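Local coordinates for protein IS607 family transposase IS1535 (Mycobacterium tuberculosis, PDB 6DGB) that probably binds DNA and exchanges its strands as a serine-recombinase transposase, of which this chain is the C-terminal catalytic domain, at residues A6-H11 with D18-R23. Sequence-based numbering, arbitrary orientation.
Sequences ARVSSH and DRQVAR
Gln20 reaches from helix 14-30 to the backbone of Arg7 on strand 3-8, joining the first two elements of a beta-alpha-beta unit in the parallel sheet of the serine recombinase catalytic domain. Helix segment 18-23 runs nearly antiparallel to strand segment 6-8, at 166°, as expected in a beta-alpha-beta crossover, and their axes approach to 8.1 Å. The tight part lies where Ala6 faces the helix: its CB sits 3.8 Å from CB of Gln20, and so small a side chain lets the glutamine pass close by to the strand. With CG beside its backbone N (chi1 -81°) and the chain extended beyond it, Gln20 presents both ends of its amide to one residue. Arg7 N donates to OE1 of Gln20 at 3.0 Å, with 150° at the hydrogen, while NE2 of Gln20 donates to Arg7 O. Arg7 thus has both backbone polar atoms engaged by one side chain, a task glutamine suits, because its amide holds a donor and an acceptor side by side. NE2 also makes a weak hydrogen bond to Asp16 O within its own helix. The CB of Arg7 points away from the helix, and its guanidinium donates hydrogen bonds to the backbone oxygens of Arg72, Asp71 and Gly43. Between the two segments Val21 makes a looser contact, its CG2 4.4 Å from CB of Ala6; this branched apolar residue also packs on Val38 and Cys40 of strand 37-42. Toward solvent, the long charged Arg19 can be hydrated while its NH1 forms a salt bridge with Glu68. Back at the amide, NE2 of Gln20 meets Arg7 O at 3.1 Å from above the plane of that carbonyl, while the oxygen itself lies in the plane of the glutamine amide.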
loop_
_atom_site.group_PDB
_atom_site.type_symbol
_atom_site.label_atom_id
_atom_site.label_comp_id
_atom_site.label_asym_id
_atom_site.label_seq_id
_atom_site.Cartn_x
_atom_site.Cartn_y
_atom_site.Cartn_z
ATOM N N ALA A 6 -10.696 1.461 13.437
ATOM C CA ALA A 6 -10.546 2.924 13.379
ATOM C C ALA A 6 -9.076 3.299 13.389
ATOM O O ALA A 6 -8.306 2.744 14.173
ATOM C CB ALA A 6 -11.240 3.566 14.575
ATOM N N ARG A 7 -8.685 4.233 12.518
ATOM C CA ARG A 7 -7.305 4.729 12.452
ATOM C C ARG A 7 -7.226 6.248 12.364
ATOM O O ARG A 7 -8.098 6.901 11.789
ATOM C CB ARG A 7 -6.459 4.062 11.331
ATOM C CG ARG A 7 -4.939 4.270 11.504
ATOM C CD ARG A 7 -4.103 3.994 10.274
ATOM N NE ARG A 7 -4.700 4.487 9.034
ATOM C CZ ARG A 7 -4.520 5.702 8.527
ATOM N NH1 ARG A 7 -3.723 6.574 9.137
ATOM N NH2 ARG A 7 -5.124 6.051 7.398
ATOM N N VAL A 8 -6.147 6.784 12.938
ATOM C CA VAL A 8 -5.774 8.188 12.939
ATOM C C VAL A 8 -4.207 8.304 12.830
ATOM O O VAL A 8 -3.487 7.425 13.319
ATOM C CB VAL A 8 -6.463 8.873 14.145
ATOM C CG1 VAL A 8 -5.506 9.639 15.042
ATOM C CG2 VAL A 8 -7.636 9.731 13.688
ATOM N N SER A 9 -3.703 9.330 12.109
ATOM C CA SER A 9 -2.259 9.545 11.873
ATOM C C SER A 9 -1.460 9.997 13.098
ATOM O O SER A 9 -0.419 9.405 13.404
ATOM C CB SER A 9 -2.028 10.527 10.727
ATOM O OG SER A 9 -2.256 9.922 9.467
ATOM N N SER A 10 -1.919 11.075 13.758
ATOM C CA SER A 10 -1.260 11.664 14.922
ATOM C C SER A 10 -2.190 11.645 16.111
ATOM O O SER A 10 -3.401 11.795 15.926
ATOM C CB SER A 10 -0.853 13.107 14.622
ATOM O OG SER A 10 -0.578 13.853 15.798
ATOM N N HIS A 11 -1.632 11.561 17.342
ATOM C CA HIS A 11 -2.467 11.577 18.541
ATOM C C HIS A 11 -2.885 13.014 18.909
ATOM O O HIS A 11 -2.928 13.398 20.083
ATOM C CB HIS A 11 -1.846 10.800 19.708
ATOM C CG HIS A 11 -2.882 10.262 20.648
ATOM N ND1 HIS A 11 -3.661 9.163 20.315
ATOM C CD2 HIS A 11 -3.258 10.709 21.872
ATOM C CE1 HIS A 11 -4.472 8.969 21.345
ATOM N NE2 HIS A 11 -4.269 9.876 22.308
ATOM N N ASP A 18 -13.230 9.057 17.564
ATOM C CA ASP A 18 -14.561 8.984 18.163
ATOM C C ASP A 18 -15.628 9.002 17.077
ATOM O O ASP A 18 -16.556 8.213 17.140
ATOM C CB ASP A 18 -14.786 10.084 19.226
ATOM C CG ASP A 18 -13.728 10.164 20.330
ATOM O OD1 ASP A 18 -12.793 9.308 20.337
ATOM O OD2 ASP A 18 -13.771 11.130 21.124
ATOM N N ARG A 19 -15.466 9.843 16.057
ATOM C CA ARG A 19 -16.381 9.919 14.916
ATOM C C ARG A 19 -16.427 8.569 14.137
ATOM O O ARG A 19 -17.489 8.185 13.635
ATOM C CB ARG A 19 -15.967 11.083 14.003
ATOM C CG ARG A 19 -16.915 11.371 12.829
ATOM C CD ARG A 19 -16.286 12.334 11.833
ATOM N NE ARG A 19 -14.968 11.868 11.394
ATOM C CZ ARG A 19 -14.758 11.098 10.335
ATOM N NH1 ARG A 19 -15.773 10.730 9.564
ATOM N NH2 ARG A 19 -13.530 10.708 10.026
ATOM N N GLN A 20 -15.274 7.850 14.082
ATOM C CA GLN A 20 -15.117 6.537 13.461
ATOM C C GLN A 20 -15.801 5.434 14.280
ATOM O O GLN A 20 -16.659 4.745 13.746
ATOM C CB GLN A 20 -13.633 6.231 13.231
ATOM C CG GLN A 20 -13.100 6.906 11.980
ATOM C CD GLN A 20 -11.606 6.845 11.863
ATOM O OE1 GLN A 20 -11.024 5.819 11.512
ATOM N NE2 GLN A 20 -10.960 7.972 12.089
ATOM N N VAL A 21 -15.484 5.310 15.581
ATOM C CA VAL A 21 -16.093 4.334 16.492
ATOM C C VAL A 21 -17.617 4.490 16.488
ATOM O O VAL A 21 -18.321 3.484 16.441
ATOM C CB VAL A 21 -15.489 4.440 17.924
ATOM C CG1 VAL A 21 -16.217 3.555 18.939
ATOM C CG2 VAL A 21 -14.009 4.104 17.913
ATOM N N ALA A 22 -18.121 5.742 16.500
ATOM C CA ALA A 22 -19.555 6.031 16.499
ATOM C C ALA A 22 -20.229 5.550 15.203
ATOM O O ALA A 22 -21.187 4.766 15.263
ATOM C CB ALA A 22 -19.807 7.514 16.734
ATOM N N ARG A 23 -19.694 5.964 14.036
ATOM C CA ARG A 23 -20.226 5.524 12.751
ATOM C C ARG A 23 -20.141 3.975 12.627
ATOM O O ARG A 23 -21.149 3.368 12.257
ATOM C CB ARG A 23 -19.585 6.299 11.581
ATOM C CG ARG A 23 -19.927 5.788 10.159
ATOM C CD ARG A 23 -21.392 5.944 9.736
ATOM N NE ARG A 23 -21.822 4.821 8.897
ATOM C CZ ARG A 23 -22.941 4.123 9.079
ATOM N NH1 ARG A 23 -23.791 4.456 10.047
ATOM N NH2 ARG A 23 -23.232 3.100 8.280
#